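D-hydantoinase (Ralstonia pickettii, PDB 1NFG) probably catalyses the stereospecific hydrolysis of the cyclic amide bond in D-hydantoin derivatives, using two zinc ions per subunit. Local coordinates at residues I401-A405 against M406-M410; L392-P395 against E396-M399; R96-S99 against L100-V104. All blocks are in the same frame, centred on the assembly; numbering follows the deposited sequence.

In the fold
Contacts 2 and 1 follow one another in the chain: residues 392-399 turn a corner within strand 390-400, and residues 401-410 then fold into the loop that leaves that strand, with the two centres about 18 Å apart. Contact 3, at the start of helix 100-111, belongs to an earlier part of the chain; its nearest atoms are about 21 Å from those of contact 1, and its centre is about 43 Å from that of contact 2, across the middle of the chain. Contact 1 comes nearest to the annotated sites: the Met410 side chain is about 11 Å from that of zinc ligand His59, whereas contacts 2 and 3 lie away from them.

Contact 1: I401-A405 against M406-M410; sequences IEQTA and MHNAM
Met406 opens the second segment by closing a turn on Gln403: its N donates to Gln403 O (3.0 Å). This i to i+3 bond ends the short 3-10 turn of residues 403-405, which Ala405 N begins by bonding to Glu402 O. The Met406 side chain then bends at chi2 and chi3 and passes the Gln403 side chain at about a right angle, its CG 3.3 Å from Gln403 OE1, off the amide plane. Its sulfur reaches the apolar side of Ile401, where SD lies 4.4 Å from CG2.

At His407 the ring is turned back toward the turn, and CE1 comes near Ala405 O at an oblique angle to the ring. At Asn408 the first side-chain bond forms: Gln403 NE2 donates to Asn408 OD1 at 2.9 Å, in the plane of the asparagine carbonyl and nearly in the plane of its own amide. The two amide planes stand 85° apart, almost perpendicular. In Gln403, CG anti to the backbone N (chi1 -175°) and a bend at chi2 (52°) carry the amide across to the later residues. Asn408 OD1 also takes a weak bond from Met410 N (3.4 Å), in the pattern of an Asx turn. Past Ala409, Met410 O accepts from the same Gln403 NE2 (3.1 Å), which here lies above the carbonyl plane. One glutamine amide nitrogen thereby joins two points of the bend.

The loop is pinned from several directions. Asn408 ND2 and Ala409 N bond to Asp71, just before helix 73-82, on which His407, Asn408 and Ala409 rest; His407 N bonds to Glu341, ahead of helix 343-352; and Ile401 pairs by backbone bonds with Gly417 and His418, where the chain approaches strand 419-429.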
ATOM      1  N   ILE A 401     -26.389  -8.923  29.753  1.00 36.15           N
ATOM      2  CA  ILE A 401     -25.473 -10.000  30.080  1.00 35.41           C
ATOM      3  C   ILE A 401     -24.885  -9.819  31.470  1.00 35.16           C
ATOM      4  O   ILE A 401     -24.205  -8.835  31.750  1.00 35.05           O
ATOM      5  CB  ILE A 401     -24.340 -10.107  29.049  1.00 34.30           C
ATOM      6  CG1 ILE A 401     -24.938 -10.475  27.689  1.00 33.67           C
ATOM      7  CG2 ILE A 401     -23.321 -11.151  29.498  1.00 33.30           C
ATOM      8  CD1 ILE A 401     -23.923 -10.838  26.647  1.00 33.18           C
ATOM      9  N   GLU A 402     -25.175 -10.777  32.343  1.00 35.39           N
ATOM     10  CA  GLU A 402     -24.678 -10.754  33.711  1.00 35.86           C
ATOM     11  C   GLU A 402     -24.069 -12.116  33.996  1.00 34.91           C
ATOM     12  O   GLU A 402     -24.663 -13.146  33.672  1.00 34.32           O
ATOM     13  CB  GLU A 402     -25.820 -10.492  34.689  1.00 36.98           C
ATOM     14  CG  GLU A 402     -26.727  -9.355  34.281  1.00 38.93           C
ATOM     15  CD  GLU A 402     -27.932  -9.241  35.186  1.00 41.41           C
ATOM     16  OE1 GLU A 402     -27.816  -8.611  36.258  1.00 41.85           O
ATOM     17  OE2 GLU A 402     -28.994  -9.798  34.831  1.00 42.66           O
ATOM     18  N   GLN A 403     -22.882 -12.118  34.597  1.00 33.63           N
ATOM     19  CA  GLN A 403     -22.193 -13.362  34.910  1.00 31.34           C
ATOM     20  C   GLN A 403     -23.047 -14.260  35.792  1.00 31.01           C
ATOM     21  O   GLN A 403     -22.953 -15.485  35.707  1.00 31.07           O
ATOM     22  CB  GLN A 403     -20.864 -13.071  35.599  1.00 29.93           C
ATOM     23  CG  GLN A 403     -20.014 -14.300  35.864  1.00 28.75           C
ATOM     24  CD  GLN A 403     -19.807 -15.139  34.621  1.00 28.78           C
ATOM     25  OE1 GLN A 403     -20.068 -14.690  33.502  1.00 30.35           O
ATOM     26  NE2 GLN A 403     -19.323 -16.363  34.809  1.00 27.17           N
ATOM     27  N   THR A 404     -23.880 -13.649  36.633  1.00 30.38           N
ATOM     28  CA  THR A 404     -24.750 -14.407  37.527  1.00 29.96           C
ATOM     29  C   THR A 404     -25.730 -15.260  36.732  1.00 29.30           C
ATOM     30  O   THR A 404     -26.285 -16.224  37.251  1.00 29.40           O
ATOM     31  CB  THR A 404     -25.561 -13.483  38.463  1.00 30.49           C
ATOM     32  OG1 THR A 404     -26.375 -12.594  37.683  1.00 32.42           O
ATOM     33  CG2 THR A 404     -24.632 -12.679  39.349  1.00 29.79           C
ATOM     34  N   ALA A 405     -25.935 -14.903  35.470  1.00 29.07           N
ATOM     35  CA  ALA A 405     -26.855 -15.638  34.612  1.00 27.86           C
ATOM     36  C   ALA A 405     -26.129 -16.534  33.616  1.00 27.88           C
ATOM     37  O   ALA A 405     -26.758 -17.284  32.871  1.00 28.46           O
ATOM     38  CB  ALA A 405     -27.768 -14.664  33.878  1.00 26.30           C
ATOM     39  N   MET A 406     -24.804 -16.459  33.591  1.00 28.64           N
ATOM     40  CA  MET A 406     -24.039 -17.299  32.680  1.00 30.44           C
ATOM     41  C   MET A 406     -23.941 -18.714  33.245  1.00 31.18           C
ATOM     42  O   MET A 406     -24.346 -18.955  34.382  1.00 31.46           O
ATOM     43  CB  MET A 406     -22.658 -16.692  32.432  1.00 30.10           C
ATOM     44  CG  MET A 406     -22.734 -15.354  31.707  1.00 29.25           C
ATOM     45  SD  MET A 406     -23.767 -15.427  30.210  1.00 27.87           S
ATOM     46  CE  MET A 406     -22.610 -15.999  29.052  1.00 30.35           C
ATOM     47  N   HIS A 407     -23.398 -19.648  32.471  1.00 31.81           N
ATOM     48  CA  HIS A 407     -23.349 -21.035  32.928  1.00 32.49           C
ATOM     49  C   HIS A 407     -21.991 -21.730  33.056  1.00 33.25           C
ATOM     50  O   HIS A 407     -21.916 -22.960  32.970  1.00 34.59           O
ATOM     51  CB  HIS A 407     -24.270 -21.873  32.031  1.00 32.46           C
ATOM     52  CG  HIS A 407     -25.643 -21.293  31.877  1.00 34.10           C
ATOM     53  ND1 HIS A 407     -25.893 -20.164  31.125  1.00 35.35           N
ATOM     54  CD2 HIS A 407     -26.827 -21.645  32.431  1.00 34.57           C
ATOM     55  CE1 HIS A 407     -27.171 -19.844  31.227  1.00 35.10           C
ATOM     56  NE2 HIS A 407     -27.760 -20.725  32.015  1.00 34.76           N
ATOM     57  N   ASN A 408     -20.922 -20.971  33.270  1.00 32.84           N
ATOM     58  CA  ASN A 408     -19.606 -21.588  33.415  1.00 32.07           C
ATOM     59  C   ASN A 408     -19.105 -21.398  34.852  1.00 31.99           C
ATOM     60  O   ASN A 408     -19.868 -20.982  35.728  1.00 32.58           O
ATOM     61  CB  ASN A 408     -18.622 -21.003  32.392  1.00 31.76           C
ATOM     62  CG  ASN A 408     -18.120 -19.625  32.776  1.00 30.58           C
ATOM     63  OD1 ASN A 408     -18.852 -18.811  33.343  1.00 29.00           O
ATOM     64  ND2 ASN A 408     -16.864 -19.352  32.450  1.00 29.08           N
ATOM     65  N   ALA A 409     -17.835 -21.698  35.098  1.00 31.18           N
ATOM     66  CA  ALA A 409     -17.287 -21.584  36.446  1.00 31.85           C
ATOM     67  C   ALA A 409     -16.504 -20.299  36.753  1.00 33.31           C
ATOM     68  O   ALA A 409     -15.788 -20.240  37.757  1.00 34.44           O
ATOM     69  CB  ALA A 409     -16.417 -22.800  36.739  1.00 29.26           C
ATOM     70  N   MET A 410     -16.647 -19.273  35.915  1.00 33.32           N
ATOM     71  CA  MET A 410     -15.929 -18.013  36.116  1.00 33.30           C
ATOM     72  C   MET A 410     -16.595 -17.041  37.080  1.00 33.62           C
ATOM     73  O   MET A 410     -17.791 -17.141  37.348  1.00 34.14           O
ATOM     74  CB  MET A 410     -15.707 -17.315  34.775  1.00 33.88           C
ATOM     75  CG  MET A 410     -14.516 -17.849  34.010  1.00 35.67           C
ATOM     76  SD  MET A 410     -12.985 -17.571  34.918  1.00 35.62           S
ATOM     77  CE  MET A 410     -12.657 -15.870  34.498  1.00 36.39           C
TER

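Contact 2: L392-P395 against E396-M399; sequences LWDP and EAEM
Asp394 folds its carboxylate over the backbone of the two residues beyond Pro395, and the compact part of the contact is centred on its OD1. Glu396 N donates to OD1 at 3.0 Å, arriving nearly along the C-O axis. Ala397 N donates to the same oxygen, also at 3.0 Å, but from above the carboxylate plane (70° out of it). With CG anti to the Asp394 backbone N (chi1 -175°), the carboxylate lies over the turn and can collect both amides. Ala397 N has a second, weak bond to Asp394 O (3.3 Å), while the Ala397 methyl lies against the face of the carboxylate, CB 3.6 Å from Asp394 CG, on the side from which its own N donates.

The Glu396 side chain, on the exposed side, packs more loosely. It bends at chi2 and comes back beside the proline, where OE2 stays 4.1 Å from the ring carbon Pro395 CB, though nearer the proline's carbonyl carbon. Its other oxygen, OE1, has a long, weak ion pair with Lys421. OE2 remains 6.1 Å from Asp394 OD1, so any repulsion between the two acids is probably modest.

Pro395 and Glu396 both have helix-like backbone angles, which makes residues 394-397 a type I beta turn. The aspartate bond to Glu396 N adds an Asx turn at its start: an Asx-Pro turn, placed where strand 390-400 turns its corner.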
ATOM      1  N   LEU A 392     -32.339 -22.390  18.364  1.00 26.85           N
ATOM      2  CA  LEU A 392     -33.587 -21.686  18.113  1.00 26.90           C
ATOM      3  C   LEU A 392     -33.412 -20.305  18.725  1.00 27.88           C
ATOM      4  O   LEU A 392     -33.411 -20.140  19.950  1.00 26.47           O
ATOM      5  CB  LEU A 392     -34.762 -22.438  18.738  1.00 26.59           C
ATOM      6  CG  LEU A 392     -34.899 -23.868  18.196  1.00 27.43           C
ATOM      7  CD1 LEU A 392     -36.211 -24.460  18.671  1.00 27.53           C
ATOM      8  CD2 LEU A 392     -34.838 -23.869  16.663  1.00 25.28           C
ATOM      9  N   TRP A 393     -33.253 -19.320  17.843  1.00 29.32           N
ATOM     10  CA  TRP A 393     -32.998 -17.937  18.222  1.00 30.03           C
ATOM     11  C   TRP A 393     -34.233 -17.043  18.272  1.00 31.03           C
ATOM     12  O   TRP A 393     -35.076 -17.071  17.377  1.00 32.03           O
ATOM     13  CB  TRP A 393     -31.971 -17.364  17.238  1.00 30.32           C
ATOM     14  CG  TRP A 393     -31.150 -16.219  17.752  1.00 32.46           C
ATOM     15  CD1 TRP A 393     -31.492 -14.894  17.758  1.00 32.72           C
ATOM     16  CD2 TRP A 393     -29.849 -16.300  18.343  1.00 32.99           C
ATOM     17  NE1 TRP A 393     -30.481 -14.147  18.317  1.00 32.08           N
ATOM     18  CE2 TRP A 393     -29.462 -14.986  18.685  1.00 32.95           C
ATOM     19  CE3 TRP A 393     -28.970 -17.358  18.618  1.00 32.11           C
ATOM     20  CZ2 TRP A 393     -28.231 -14.701  19.290  1.00 32.56           C
ATOM     21  CZ3 TRP A 393     -27.749 -17.074  19.217  1.00 30.70           C
ATOM     22  CH2 TRP A 393     -27.391 -15.755  19.546  1.00 31.31           C
ATOM     23  N   ASP A 394     -34.332 -16.254  19.337  1.00 31.92           N
ATOM     24  CA  ASP A 394     -35.438 -15.316  19.511  1.00 32.58           C
ATOM     25  C   ASP A 394     -34.853 -13.943  19.206  1.00 32.60           C
ATOM     26  O   ASP A 394     -34.226 -13.326  20.067  1.00 32.46           O
ATOM     27  CB  ASP A 394     -35.942 -15.332  20.954  1.00 32.72           C
ATOM     28  CG  ASP A 394     -37.168 -14.456  21.152  1.00 34.21           C
ATOM     29  OD1 ASP A 394     -37.303 -13.434  20.442  1.00 31.28           O
ATOM     30  OD2 ASP A 394     -37.992 -14.791  22.030  1.00 36.26           O
ATOM     31  N   PRO A 395     -35.052 -13.445  17.977  1.00 32.88           N
ATOM     32  CA  PRO A 395     -34.525 -12.137  17.579  1.00 32.77           C
ATOM     33  C   PRO A 395     -35.034 -10.929  18.361  1.00 32.79           C
ATOM     34  O   PRO A 395     -34.377  -9.892  18.384  1.00 34.36           O
ATOM     35  CB  PRO A 395     -34.883 -12.064  16.097  1.00 31.90           C
ATOM     36  CG  PRO A 395     -36.161 -12.826  16.035  1.00 31.68           C
ATOM     37  CD  PRO A 395     -35.862 -14.031  16.896  1.00 32.69           C
ATOM     38  N   GLU A 396     -36.186 -11.055  19.011  1.00 32.64           N
ATOM     39  CA  GLU A 396     -36.745  -9.933  19.761  1.00 32.96           C
ATOM     40  C   GLU A 396     -36.380  -9.917  21.235  1.00 33.08           C
ATOM     41  O   GLU A 396     -36.449  -8.875  21.888  1.00 33.93           O
ATOM     42  CB  GLU A 396     -38.268  -9.911  19.636  1.00 33.04           C
ATOM     43  CG  GLU A 396     -38.770  -9.766  18.216  1.00 35.38           C
ATOM     44  CD  GLU A 396     -38.027  -8.691  17.444  1.00 37.66           C
ATOM     45  OE1 GLU A 396     -37.898  -7.555  17.961  1.00 37.44           O
ATOM     46  OE2 GLU A 396     -37.575  -8.987  16.313  1.00 38.23           O
ATOM     47  N   ALA A 397     -35.997 -11.070  21.762  1.00 33.04           N
ATOM     48  CA  ALA A 397     -35.640 -11.163  23.169  1.00 33.40           C
ATOM     49  C   ALA A 397     -34.516 -10.199  23.558  1.00 34.08           C
ATOM     50  O   ALA A 397     -33.443 -10.187  22.949  1.00 33.90           O
ATOM     51  CB  ALA A 397     -35.243 -12.594  23.502  1.00 32.95           C
ATOM     52  N   GLU A 398     -34.776  -9.384  24.573  1.00 34.86           N
ATOM     53  CA  GLU A 398     -33.791  -8.432  25.070  1.00 36.29           C
ATOM     54  C   GLU A 398     -33.292  -8.891  26.425  1.00 36.39           C
ATOM     55  O   GLU A 398     -34.037  -9.484  27.201  1.00 36.85           O
ATOM     56  CB  GLU A 398     -34.400  -7.037  25.168  1.00 37.45           C
ATOM     57  CG  GLU A 398     -34.356  -6.286  23.853  1.00 41.22           C
ATOM     58  CD  GLU A 398     -35.275  -5.091  23.833  1.00 43.51           C
ATOM     59  OE1 GLU A 398     -35.240  -4.289  24.792  1.00 43.51           O
ATOM     60  OE2 GLU A 398     -36.031  -4.954  22.848  1.00 46.60           O
ATOM     61  N   MET A 399     -32.028  -8.614  26.716  1.00 36.97           N
ATOM     62  CA  MET A 399     -31.444  -9.057  27.970  1.00 36.42           C
ATOM     63  C   MET A 399     -30.106  -8.392  28.255  1.00 36.24           C
ATOM     64  O   MET A 399     -29.407  -7.959  27.338  1.00 36.23           O
ATOM     65  CB  MET A 399     -31.259 -10.571  27.902  1.00 36.72           C
ATOM     66  CG  MET A 399     -30.191 -11.142  28.797  1.00 38.46           C
ATOM     67  SD  MET A 399     -29.626 -12.714  28.124  1.00 40.30           S
ATOM     68  CE  MET A 399     -31.032 -13.756  28.527  1.00 42.25           C
TER

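Contact 3: R96-S99 against L100-V104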
ATOM      1  N   ARG A  96       6.097 -29.831  27.566  1.00 28.07           N
ATOM      2  CA  ARG A  96       7.516 -29.888  27.231  1.00 30.98           C
ATOM      3  C   ARG A  96       8.136 -31.219  27.654  1.00 29.89           C
ATOM      4  O   ARG A  96       7.960 -31.674  28.784  1.00 27.65           O
ATOM      5  CB  ARG A  96       8.259 -28.729  27.892  1.00 33.50           C
ATOM      6  CG  ARG A  96       9.746 -28.677  27.579  1.00 40.93           C
ATOM      7  CD  ARG A  96      10.415 -27.646  28.467  1.00 48.73           C
ATOM      8  NE  ARG A  96       9.814 -27.665  29.804  1.00 57.87           N
ATOM      9  CZ  ARG A  96      10.219 -26.930  30.838  1.00 61.65           C
ATOM     10  NH1 ARG A  96      11.250 -26.098  30.712  1.00 64.06           N
ATOM     11  NH2 ARG A  96       9.582 -27.019  32.002  1.00 62.15           N
ATOM     12  N   GLY A  97       8.848 -31.851  26.734  1.00 30.33           N
ATOM     13  CA  GLY A  97       9.476 -33.117  27.053  1.00 32.11           C
ATOM     14  C   GLY A  97       8.606 -34.331  26.795  1.00 33.44           C
ATOM     15  O   GLY A  97       9.079 -35.465  26.886  1.00 34.37           O
ATOM     16  N   HIS A  98       7.336 -34.104  26.470  1.00 33.91           N
ATOM     17  CA  HIS A  98       6.414 -35.201  26.200  1.00 33.16           C
ATOM     18  C   HIS A  98       5.978 -35.225  24.728  1.00 32.29           C
ATOM     19  O   HIS A  98       6.196 -34.260  23.991  1.00 30.96           O
ATOM     20  CB  HIS A  98       5.212 -35.098  27.146  1.00 35.14           C
ATOM     21  CG  HIS A  98       5.559 -35.332  28.587  1.00 38.47           C
ATOM     22  ND1 HIS A  98       5.831 -36.586  29.095  1.00 40.21           N
ATOM     23  CD2 HIS A  98       5.723 -34.466  29.618  1.00 39.66           C
ATOM     24  CE1 HIS A  98       6.147 -36.480  30.375  1.00 41.81           C
ATOM     25  NE2 HIS A  98       6.090 -35.205  30.718  1.00 39.85           N
ATOM     26  N   SER A  99       5.381 -36.336  24.302  1.00 30.53           N
ATOM     27  CA  SER A  99       4.942 -36.495  22.915  1.00 28.41           C
ATOM     28  C   SER A  99       3.593 -35.845  22.623  1.00 28.34           C
ATOM     29  O   SER A  99       2.889 -35.386  23.534  1.00 26.23           O
ATOM     30  CB  SER A  99       4.842 -37.975  22.566  1.00 27.69           C
ATOM     31  OG  SER A  99       3.809 -38.588  23.321  1.00 27.16           O
ATOM     32  N   LEU A 100       3.235 -35.812  21.343  1.00 26.64           N
ATOM     33  CA  LEU A 100       1.954 -35.238  20.953  1.00 27.91           C
ATOM     34  C   LEU A 100       0.881 -36.240  21.373  1.00 27.20           C
ATOM     35  O   LEU A 100      -0.144 -35.865  21.955  1.00 25.43           O
ATOM     36  CB  LEU A 100       1.912 -34.973  19.437  1.00 26.46           C
ATOM     37  CG  LEU A 100       2.946 -33.938  18.971  1.00 25.00           C
ATOM     38  CD1 LEU A 100       2.751 -33.634  17.504  1.00 24.78           C
ATOM     39  CD2 LEU A 100       2.812 -32.670  19.800  1.00 22.91           C
ATOM     40  N   ALA A 101       1.138 -37.516  21.093  1.00 26.50           N
ATOM     41  CA  ALA A 101       0.212 -38.570  21.473  1.00 25.81           C
ATOM     42  C   ALA A 101      -0.089 -38.458  22.972  1.00 26.89           C
ATOM     43  O   ALA A 101      -1.260 -38.470  23.370  1.00 27.41           O
ATOM     44  CB  ALA A 101       0.810 -39.919  21.157  1.00 24.10           C
ATOM     45  N   GLU A 102       0.960 -38.334  23.796  1.00 26.40           N
ATOM     46  CA  GLU A 102       0.782 -38.210  25.245  1.00 26.72           C
ATOM     47  C   GLU A 102      -0.218 -37.075  25.508  1.00 25.72           C
ATOM     48  O   GLU A 102      -1.058 -37.166  26.406  1.00 26.44           O
ATOM     49  CB  GLU A 102       2.122 -37.899  25.976  1.00 30.48           C
ATOM     50  CG  GLU A 102       3.136 -39.079  26.213  1.00 32.79           C
ATOM     51  CD  GLU A 102       4.168 -38.786  27.346  1.00 37.31           C
ATOM     52  OE1 GLU A 102       3.720 -38.402  28.447  1.00 39.67           O
ATOM     53  OE2 GLU A 102       5.410 -38.940  27.163  1.00 35.91           O
ATOM     54  N   ALA A 103      -0.127 -36.016  24.702  1.00 25.22           N
ATOM     55  CA  ALA A 103      -0.998 -34.841  24.832  1.00 22.81           C
ATOM     56  C   ALA A 103      -2.443 -35.136  24.438  1.00 22.40           C
ATOM     57  O   ALA A 103      -3.383 -34.754  25.142  1.00 21.95           O
ATOM     58  CB  ALA A 103      -0.451 -33.688  23.990  1.00 19.83           C
ATOM     59  N   VAL A 104      -2.622 -35.806  23.309  1.00 21.13           N
ATOM     60  CA  VAL A 104      -3.956 -36.147  22.857  1.00 21.29           C
ATOM     61  C   VAL A 104      -4.631 -37.025  23.904  1.00 22.83           C
ATOM     62  O   VAL A 104      -5.787 -36.794  24.282  1.00 23.50           O
ATOM     63  CB  VAL A 104      -3.912 -36.914  21.541  1.00 20.90           C
ATOM     64  CG1 VAL A 104      -5.317 -37.337  21.150  1.00 18.25           C
ATOM     65  CG2 VAL A 104      -3.272 -36.050  20.466  1.00 20.45           C
TER
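Ser99, with an extended backbone (psi 172°), is the N-cap of helix 100-111, and its O accepts the first i to i+4 bond from Ala103 N at 3.3 Å. Its side chain completes the cap: OG accepts from Glu102 N at 2.9 Å. The serine rotamer suits this bond, since chi1 of 66° sets OG between the backbone N and the carbonyl carbon, facing the amides of the first turn. There it also meets the aliphatic part of Glu102, close to CG.

Beyond CG the Glu102 chain runs out extended, back toward the residue before the cap. His98 meets it with ND1, which donates to Glu102 OE2 at 3.1 Å in a fairly straight bond (165° at the hydrogen). The carboxylate oxygen sits at the ring edge, in the ring plane, and receives the bond on its syn side, though tilted out of the carboxylate plane. Ring and carboxylate planes are steeply inclined to one another, 76° apart. The other oxygen, OE1, also lies near, 2.9 Å from His98 ND1.

Leu100 turns the other way, onto Val132 of helix 130-135 and Ile123 of strand 118-124. From the end of that neighbouring helix, Glu135 supplies both carboxylate oxygens, one to Leu100 N and one to Ala101 N.

The first three amides of the helix thus all have side-chain acceptors, two from Glu135 and one from Ser99. Acidic groups at a helix N-terminus would be expected to be favoured by its dipole, and the nearby Glu102 carboxylate would probably favour a protonated His98, against which the helix end may work.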